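Local coordinates for protease Do-like 2, chloroplastic (Arabidopsis thaliana, PDB 4FLN), which is a chloroplast serine protease that performs the primary cleavage of the photodamaged D1 protein of photosystem II, at residues Leu327-Ile339 and His347-His359. Residues are numbered along the deposited sequence; the frame is centred on the assembly and turned at random.
Sequences LISQKFAGDIAEI and HKKVQVVLRPRVH
A337 pairs with V352 and I339 with V350, each by two backbone hydrogen bonds, as strands 336-339 and 347-353 run antiparallel with their axes 4.6 Å apart at an angle of 151°. Two more backbone bonds follow: L354 N to D335 O, and G334 N to L354 O at 3.1 Å. G334 lies in the type II turn F332-D335. The D335 carboxylate reaches back to the start of the turn, where OD2 accepts F332 N at 2.8 Å from above the carboxylate plane.

L354 is the residue most enclosed by the other segment. Its CG sits beside the backbone N (chi1 -42°), and CD1 meets K331 CG at 3.5 Å and also A337 CB. The K331 amine leads away to a salt bridge with D304. On the face with A337, I339 CD1 packs against V352 CG2 at 3.8 Å. The two strands belong to the beta hairpin 336-343/346-353, consistent with part of the sheet of the first PDZ domain. Strand 299-303 pairs with the other side of 336-343, and its F303 touches A337 and I339.

The opposite face carries I336, E338, Q351 and V353. I336 CG2 rests on Q351 CB at 3.6 Å. K349 is extended and brings NZ to 3.3 Å from E338 OE2, a salt bridge; D305 is a weak, longer partner of the same amine. At the turn, A333 CB touches P356 CD at 3.7 Å. The R355 guanidinium lays one face over G334 CA, offset toward its rim.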
ATOM      1  N   LEU B 327     -41.082 -14.221   9.916  1.00 48.23           N
ATOM      2  CA  LEU B 327     -42.477 -14.551   9.646  1.00 53.78           C
ATOM      3  C   LEU B 327     -42.862 -14.006   8.289  1.00 52.91           C
ATOM      4  O   LEU B 327     -43.449 -14.700   7.468  1.00 53.89           O
ATOM      5  CB  LEU B 327     -43.404 -13.967  10.711  1.00 56.38           C
ATOM      6  CG  LEU B 327     -43.264 -14.570  12.104  1.00 58.55           C
ATOM      7  CD1 LEU B 327     -44.247 -13.927  13.068  1.00 57.91           C
ATOM      8  CD2 LEU B 327     -43.472 -16.067  12.018  1.00 51.25           C
ATOM      9  N   ILE B 328     -42.515 -12.747   8.060  1.00 54.39           N
ATOM     10  CA  ILE B 328     -42.842 -12.085   6.814  1.00 53.75           C
ATOM     11  C   ILE B 328     -42.319 -12.875   5.618  1.00 50.35           C
ATOM     12  O   ILE B 328     -43.004 -13.010   4.605  1.00 52.15           O
ATOM     13  CB  ILE B 328     -42.253 -10.675   6.795  1.00 50.52           C
ATOM     14  CG1 ILE B 328     -42.850  -9.846   7.929  1.00 47.50           C
ATOM     15  CG2 ILE B 328     -42.474 -10.025   5.449  1.00 45.98           C
ATOM     16  CD1 ILE B 328     -42.165  -8.511   8.109  1.00 47.20           C
ATOM     17  N   SER B 329     -41.107 -13.407   5.747  1.00 39.83           N
ATOM     18  CA  SER B 329     -40.456 -14.096   4.642  1.00 42.30           C
ATOM     19  C   SER B 329     -41.048 -15.485   4.363  1.00 52.50           C
ATOM     20  O   SER B 329     -40.886 -16.032   3.273  1.00 57.84           O
ATOM     21  CB  SER B 329     -38.956 -14.210   4.908  1.00 47.72           C
ATOM     22  OG  SER B 329     -38.706 -15.044   6.028  1.00 59.14           O
ATOM     23  N   GLN B 330     -41.733 -16.063   5.340  1.00 58.33           N
ATOM     24  CA  GLN B 330     -42.261 -17.413   5.167  1.00 57.85           C
ATOM     25  C   GLN B 330     -43.581 -17.422   4.405  1.00 55.73           C
ATOM     26  O   GLN B 330     -44.157 -18.481   4.146  1.00 70.38           O
ATOM     27  CB  GLN B 330     -42.385 -18.143   6.509  1.00 54.42           C
ATOM     28  CG  GLN B 330     -41.154 -18.976   6.858  1.00 58.81           C
ATOM     29  CD  GLN B 330     -40.646 -19.779   5.669  1.00 70.47           C
ATOM     30  OE1 GLN B 330     -39.813 -19.305   4.888  1.00 86.02           O
ATOM     31  NE2 GLN B 330     -41.154 -20.993   5.518  1.00 68.92           N
ATOM     32  N   LYS B 331     -44.048 -16.236   4.039  1.00 43.61           N
ATOM     33  CA  LYS B 331     -45.279 -16.101   3.276  1.00 48.56           C
ATOM     34  C   LYS B 331     -44.969 -16.211   1.791  1.00 49.04           C
ATOM     35  O   LYS B 331     -43.812 -16.318   1.399  1.00 57.32           O
ATOM     36  CB  LYS B 331     -45.940 -14.747   3.571  1.00 56.78           C
ATOM     37  CG  LYS B 331     -46.430 -14.550   5.012  1.00 54.66           C
ATOM     38  CD  LYS B 331     -47.647 -15.420   5.323  1.00 49.97           C
ATOM     39  CE  LYS B 331     -48.281 -15.033   6.648  1.00 50.29           C
ATOM     40  NZ  LYS B 331     -49.384 -15.948   7.041  1.00 52.08           N
ATOM     41  N   PHE B 332     -46.003 -16.164   0.962  1.00 47.24           N
ATOM     42  CA  PHE B 332     -45.809 -16.112  -0.485  1.00 47.11           C
ATOM     43  C   PHE B 332     -46.342 -14.815  -1.077  1.00 51.23           C
ATOM     44  O   PHE B 332     -47.175 -14.140  -0.475  1.00 49.32           O
ATOM     45  CB  PHE B 332     -46.434 -17.331  -1.157  1.00 38.56           C
ATOM     46  CG  PHE B 332     -45.731 -18.610  -0.825  1.00 54.95           C
ATOM     47  CD1 PHE B 332     -44.674 -19.059  -1.607  1.00 62.48           C
ATOM     48  CD2 PHE B 332     -46.093 -19.345   0.290  1.00 49.74           C
ATOM     49  CE1 PHE B 332     -44.009 -20.225  -1.285  1.00 60.82           C
ATOM     50  CE2 PHE B 332     -45.433 -20.508   0.613  1.00 50.36           C
ATOM     51  CZ  PHE B 332     -44.391 -20.951  -0.170  1.00 58.38           C
ATOM     52  N   ALA B 333     -45.840 -14.442  -2.242  1.00 57.44           N
ATOM     53  CA  ALA B 333     -46.323 -13.226  -2.872  1.00 57.83           C
ATOM     54  C   ALA B 333     -47.838 -13.305  -2.975  1.00 56.12           C
ATOM     55  O   ALA B 333     -48.388 -14.299  -3.448  1.00 68.18           O
ATOM     56  CB  ALA B 333     -45.693 -13.040  -4.237  1.00 62.77           C
ATOM     57  N   GLY B 334     -48.509 -12.264  -2.505  1.00 48.26           N
ATOM     58  CA  GLY B 334     -49.954 -12.197  -2.566  1.00 47.33           C
ATOM     59  C   GLY B 334     -50.649 -12.528  -1.261  1.00 47.72           C
ATOM     60  O   GLY B 334     -51.838 -12.247  -1.102  1.00 56.62           O
ATOM     61  N   ASP B 335     -49.918 -13.125  -0.322  1.00 43.76           N
ATOM     62  CA  ASP B 335     -50.517 -13.563   0.939  1.00 47.52           C
ATOM     63  C   ASP B 335     -50.962 -12.412   1.825  1.00 54.63           C
ATOM     64  O   ASP B 335     -50.402 -11.315   1.777  1.00 66.31           O
ATOM     65  CB  ASP B 335     -49.550 -14.439   1.733  1.00 48.59           C
ATOM     66  CG  ASP B 335     -49.452 -15.845   1.195  1.00 61.87           C
ATOM     67  OD1 ASP B 335     -50.209 -16.188   0.250  1.00 65.57           O
ATOM     68  OD2 ASP B 335     -48.624 -16.611   1.740  1.00 62.82           O
ATOM     69  N   ILE B 336     -51.961 -12.676   2.655  1.00 49.53           N
ATOM     70  CA  ILE B 336     -52.395 -11.698   3.641  1.00 45.92           C
ATOM     71  C   ILE B 336     -51.923 -12.082   5.044  1.00 41.59           C
ATOM     72  O   ILE B 336     -52.039 -13.238   5.459  1.00 46.32           O
ATOM     73  CB  ILE B 336     -53.924 -11.533   3.623  1.00 46.65           C
ATOM     74  CG1 ILE B 336     -54.384 -11.063   2.235  1.00 52.44           C
ATOM     75  CG2 ILE B 336     -54.372 -10.585   4.717  1.00 46.34           C
ATOM     76  CD1 ILE B 336     -55.747 -10.382   2.205  1.00 40.37           C
ATOM     77  N   ALA B 337     -51.374 -11.111   5.762  1.00 30.74           N
ATOM     78  CA  ALA B 337     -51.026 -11.294   7.171  1.00 37.03           C
ATOM     79  C   ALA B 337     -51.935 -10.442   8.043  1.00 38.95           C
ATOM     80  O   ALA B 337     -52.238  -9.306   7.695  1.00 34.06           O
ATOM     81  CB  ALA B 337     -49.567 -10.920   7.428  1.00 35.59           C
ATOM     82  N   GLU B 338     -52.379 -10.991   9.169  1.00 39.44           N
ATOM     83  CA  GLU B 338     -53.099 -10.194  10.151  1.00 35.59           C
ATOM     84  C   GLU B 338     -52.116  -9.511  11.091  1.00 41.50           C
ATOM     85  O   GLU B 338     -51.203 -10.133  11.616  1.00 52.64           O
ATOM     86  CB  GLU B 338     -54.091 -11.052  10.919  1.00 41.17           C
ATOM     87  CG  GLU B 338     -55.103 -11.741  10.021  1.00 51.13           C
ATOM     88  CD  GLU B 338     -56.144 -12.507  10.802  1.00 54.44           C
ATOM     89  OE1 GLU B 338     -56.846 -13.348  10.196  1.00 52.73           O
ATOM     90  OE2 GLU B 338     -56.262 -12.260  12.020  1.00 53.67           O
ATOM     91  N   ILE B 339     -52.290  -8.215  11.289  1.00 46.03           N
ATOM     92  CA  ILE B 339     -51.337  -7.468  12.084  1.00 44.58           C
ATOM     93  C   ILE B 339     -52.018  -6.663  13.187  1.00 44.08           C
ATOM     94  O   ILE B 339     -52.848  -5.795  12.924  1.00 49.49           O
ATOM     95  CB  ILE B 339     -50.472  -6.561  11.186  1.00 42.65           C
ATOM     96  CG1 ILE B 339     -49.698  -7.412  10.173  1.00 43.98           C
ATOM     97  CG2 ILE B 339     -49.518  -5.720  12.022  1.00 28.02           C
ATOM     98  CD1 ILE B 339     -48.858  -6.616   9.192  1.00 30.13           C
ATOM     99  N   HIS B 347     -55.726  -0.264  20.526  1.00 57.83           N
ATOM    100  CA  HIS B 347     -55.473  -1.538  19.864  1.00 56.19           C
ATOM    101  C   HIS B 347     -56.393  -1.680  18.667  1.00 58.00           C
ATOM    102  O   HIS B 347     -57.558  -1.307  18.720  1.00 58.19           O
ATOM    103  CB  HIS B 347     -55.680  -2.708  20.823  1.00 60.09           C
ATOM    104  CG  HIS B 347     -54.487  -3.006  21.676  1.00 76.62           C
ATOM    105  ND1 HIS B 347     -54.098  -2.199  22.725  1.00 78.46           N
ATOM    106  CD2 HIS B 347     -53.588  -4.019  21.629  1.00 82.13           C
ATOM    107  CE1 HIS B 347     -53.016  -2.704  23.291  1.00 81.59           C
ATOM    108  NE2 HIS B 347     -52.685  -3.807  22.643  1.00 86.12           N
ATOM    109  N   LYS B 348     -55.855  -2.196  17.573  1.00 56.58           N
ATOM    110  CA  LYS B 348     -56.635  -2.355  16.363  1.00 48.18           C
ATOM    111  C   LYS B 348     -56.047  -3.504  15.558  1.00 47.56           C
ATOM    112  O   LYS B 348     -54.839  -3.731  15.593  1.00 53.89           O
ATOM    113  CB  LYS B 348     -56.601  -1.055  15.563  1.00 53.51           C
ATOM    114  CG  LYS B 348     -57.723  -0.910  14.553  1.00 77.43           C
ATOM    115  CD  LYS B 348     -58.001   0.560  14.239  1.00 95.02           C
ATOM    116  CE  LYS B 348     -58.325   1.367  15.507  1.00102.83           C
ATOM    117  NZ  LYS B 348     -59.621   0.989  16.153  1.00104.92           N
ATOM    118  N   LYS B 349     -56.891  -4.235  14.840  1.00 40.32           N
ATOM    119  CA  LYS B 349     -56.409  -5.289  13.958  1.00 40.05           C
ATOM    120  C   LYS B 349     -56.537  -4.854  12.495  1.00 44.52           C
ATOM    121  O   LYS B 349     -57.518  -4.214  12.126  1.00 51.84           O
ATOM    122  CB  LYS B 349     -57.194  -6.569  14.200  1.00 47.15           C
ATOM    123  CG  LYS B 349     -56.447  -7.847  13.869  1.00 62.24           C
ATOM    124  CD  LYS B 349     -57.147  -9.036  14.524  1.00 79.93           C
ATOM    125  CE  LYS B 349     -56.253 -10.270  14.591  1.00 90.67           C
ATOM    126  NZ  LYS B 349     -56.977 -11.446  15.160  1.00 91.21           N
ATOM    127  N   VAL B 350     -55.541  -5.176  11.673  1.00 36.71           N
ATOM    128  CA  VAL B 350     -55.624  -4.919  10.236  1.00 39.89           C
ATOM    129  C   VAL B 350     -55.069  -6.077   9.401  1.00 47.19           C
ATOM    130  O   VAL B 350     -54.326  -6.914   9.910  1.00 57.01           O
ATOM    131  CB  VAL B 350     -54.896  -3.616   9.830  1.00 38.68           C
ATOM    132  CG1 VAL B 350     -55.125  -2.530  10.856  1.00 32.27           C
ATOM    133  CG2 VAL B 350     -53.414  -3.868   9.641  1.00 50.71           C
ATOM    134  N   GLN B 351     -55.439  -6.122   8.122  1.00 41.45           N
ATOM    135  CA  GLN B 351     -54.877  -7.092   7.185  1.00 40.46           C
ATOM    136  C   GLN B 351     -53.982  -6.384   6.170  1.00 44.29           C
ATOM    137  O   GLN B 351     -54.286  -5.277   5.738  1.00 46.85           O
ATOM    138  CB  GLN B 351     -55.978  -7.830   6.433  1.00 33.87           C
ATOM    139  CG  GLN B 351     -56.994  -8.517   7.303  1.00 45.07           C
ATOM    140  CD  GLN B 351     -58.045  -9.239   6.482  1.00 64.19           C
ATOM    141  OE1 GLN B 351     -57.806 -10.340   5.983  1.00 67.78           O
ATOM    142  NE2 GLN B 351     -59.214  -8.620   6.329  1.00 72.26           N
ATOM    143  N   VAL B 352     -52.881  -7.027   5.791  1.00 41.59           N
ATOM    144  CA  VAL B 352     -51.966  -6.456   4.816  1.00 37.28           C
ATOM    145  C   VAL B 352     -51.554  -7.471   3.769  1.00 39.53           C
ATOM    146  O   VAL B 352     -51.194  -8.596   4.098  1.00 50.82           O
ATOM    147  CB  VAL B 352     -50.692  -5.929   5.472  1.00 41.67           C
ATOM    148  CG1 VAL B 352     -49.835  -5.234   4.431  1.00 43.72           C
ATOM    149  CG2 VAL B 352     -51.033  -4.974   6.601  1.00 44.87           C
ATOM    150  N   VAL B 353     -51.617  -7.079   2.505  1.00 37.71           N
ATOM    151  CA  VAL B 353     -51.088  -7.922   1.447  1.00 43.41           C
ATOM    152  C   VAL B 353     -49.575  -7.770   1.439  1.00 47.50           C
ATOM    153  O   VAL B 353     -49.062  -6.653   1.550  1.00 51.82           O
ATOM    154  CB  VAL B 353     -51.633  -7.533   0.055  1.00 43.53           C
ATOM    155  CG1 VAL B 353     -51.044  -8.449  -1.021  1.00 37.20           C
ATOM    156  CG2 VAL B 353     -53.155  -7.571   0.035  1.00 42.14           C
ATOM    157  N   LEU B 354     -48.867  -8.889   1.319  1.00 41.11           N
ATOM    158  CA  LEU B 354     -47.413  -8.869   1.276  1.00 44.75           C
ATOM    159  C   LEU B 354     -46.889  -9.168  -0.122  1.00 47.94           C
ATOM    160  O   LEU B 354     -47.136 -10.233  -0.673  1.00 48.08           O
ATOM    161  CB  LEU B 354     -46.844  -9.895   2.248  1.00 46.99           C
ATOM    162  CG  LEU B 354     -47.536  -9.955   3.601  1.00 48.98           C
ATOM    163  CD1 LEU B 354     -46.982 -11.104   4.433  1.00 50.96           C
ATOM    164  CD2 LEU B 354     -47.379  -8.629   4.303  1.00 38.45           C
ATOM    165  N   ARG B 355     -46.152  -8.232  -0.700  1.00 49.02           N
ATOM    166  CA  ARG B 355     -45.512  -8.502  -1.978  1.00 55.68           C
ATOM    167  C   ARG B 355     -44.007  -8.306  -1.866  1.00 52.24           C
ATOM    168  O   ARG B 355     -43.535  -7.639  -0.945  1.00 51.96           O
ATOM    169  CB  ARG B 355     -46.117  -7.642  -3.092  1.00 48.79           C
ATOM    170  CG  ARG B 355     -47.578  -7.965  -3.370  1.00 54.13           C
ATOM    171  CD  ARG B 355     -47.838  -8.204  -4.852  1.00 63.22           C
ATOM    172  NE  ARG B 355     -48.021  -9.620  -5.163  1.00 69.64           N
ATOM    173  CZ  ARG B 355     -49.181 -10.172  -5.509  1.00 59.97           C
ATOM    174  NH1 ARG B 355     -50.267  -9.428  -5.600  1.00 57.89           N
ATOM    175  NH2 ARG B 355     -49.251 -11.469  -5.771  1.00 61.91           N
ATOM    176  N   PRO B 356     -43.252  -8.922  -2.786  1.00 45.60           N
ATOM    177  CA  PRO B 356     -41.798  -8.762  -2.837  1.00 43.97           C
ATOM    178  C   PRO B 356     -41.428  -7.299  -2.996  1.00 44.50           C
ATOM    179  O   PRO B 356     -42.189  -6.543  -3.585  1.00 42.19           O
ATOM    180  CB  PRO B 356     -41.396  -9.559  -4.083  1.00 35.67           C
ATOM    181  CG  PRO B 356     -42.654  -9.873  -4.796  1.00 32.47           C
ATOM    182  CD  PRO B 356     -43.729  -9.892  -3.781  1.00 35.72           C
ATOM    183  N   ARG B 357     -40.282  -6.907  -2.457  1.00 52.33           N
ATOM    184  CA  ARG B 357     -39.857  -5.516  -2.512  1.00 55.20           C
ATOM    185  C   ARG B 357     -39.790  -5.013  -3.949  1.00 59.47           C
ATOM    186  O   ARG B 357     -39.359  -5.737  -4.847  1.00 50.14           O
ATOM    187  CB  ARG B 357     -38.495  -5.359  -1.848  1.00 53.71           C
ATOM    188  CG  ARG B 357     -38.251  -3.978  -1.293  1.00 62.99           C
ATOM    189  CD  ARG B 357     -37.500  -4.049   0.027  1.00 68.62           C
ATOM    190  NE  ARG B 357     -37.521  -2.762   0.710  1.00 72.68           N
ATOM    191  CZ  ARG B 357     -36.646  -1.789   0.482  1.00 81.74           C
ATOM    192  NH1 ARG B 357     -35.682  -1.966  -0.409  1.00 89.66           N
ATOM    193  NH2 ARG B 357     -36.729  -0.642   1.145  1.00 81.27           N
ATOM    194  N   VAL B 358     -40.226  -3.770  -4.154  1.00 67.01           N
ATOM    195  CA  VAL B 358     -40.083  -3.081  -5.436  1.00 66.76           C
ATOM    196  C   VAL B 358     -38.860  -2.153  -5.386  1.00 73.27           C
ATOM    197  O   VAL B 358     -38.857  -1.151  -4.669  1.00 89.13           O
ATOM    198  CB  VAL B 358     -41.343  -2.249  -5.757  1.00 68.79           C
ATOM    199  CG1 VAL B 358     -41.140  -1.396  -7.004  1.00 66.70           C
ATOM    200  CG2 VAL B 358     -42.550  -3.156  -5.914  1.00 76.25           C
ATOM    201  N   HIS B 359     -37.824  -2.486  -6.149  1.00 60.37           N
ATOM    202  CA  HIS B 359     -36.572  -1.740  -6.095  1.00 53.95           C
ATOM    203  C   HIS B 359     -36.463  -0.690  -7.198  1.00 52.09           C
ATOM    204  O   HIS B 359     -36.316  -1.025  -8.369  1.00 60.58           O
ATOM    205  CB  HIS B 359     -35.398  -2.703  -6.219  1.00 53.19           C
ATOM    206  CG  HIS B 359     -35.158  -3.528  -4.999  1.00 64.56           C
ATOM    207  ND1 HIS B 359     -34.466  -3.052  -3.905  1.00 68.09           N
ATOM    208  CD2 HIS B 359     -35.498  -4.807  -4.707  1.00 68.58           C
ATOM    209  CE1 HIS B 359     -34.401  -3.998  -2.985  1.00 73.33           C
ATOM    210  NE2 HIS B 359     -35.019  -5.072  -3.446  1.00 77.28           N
TER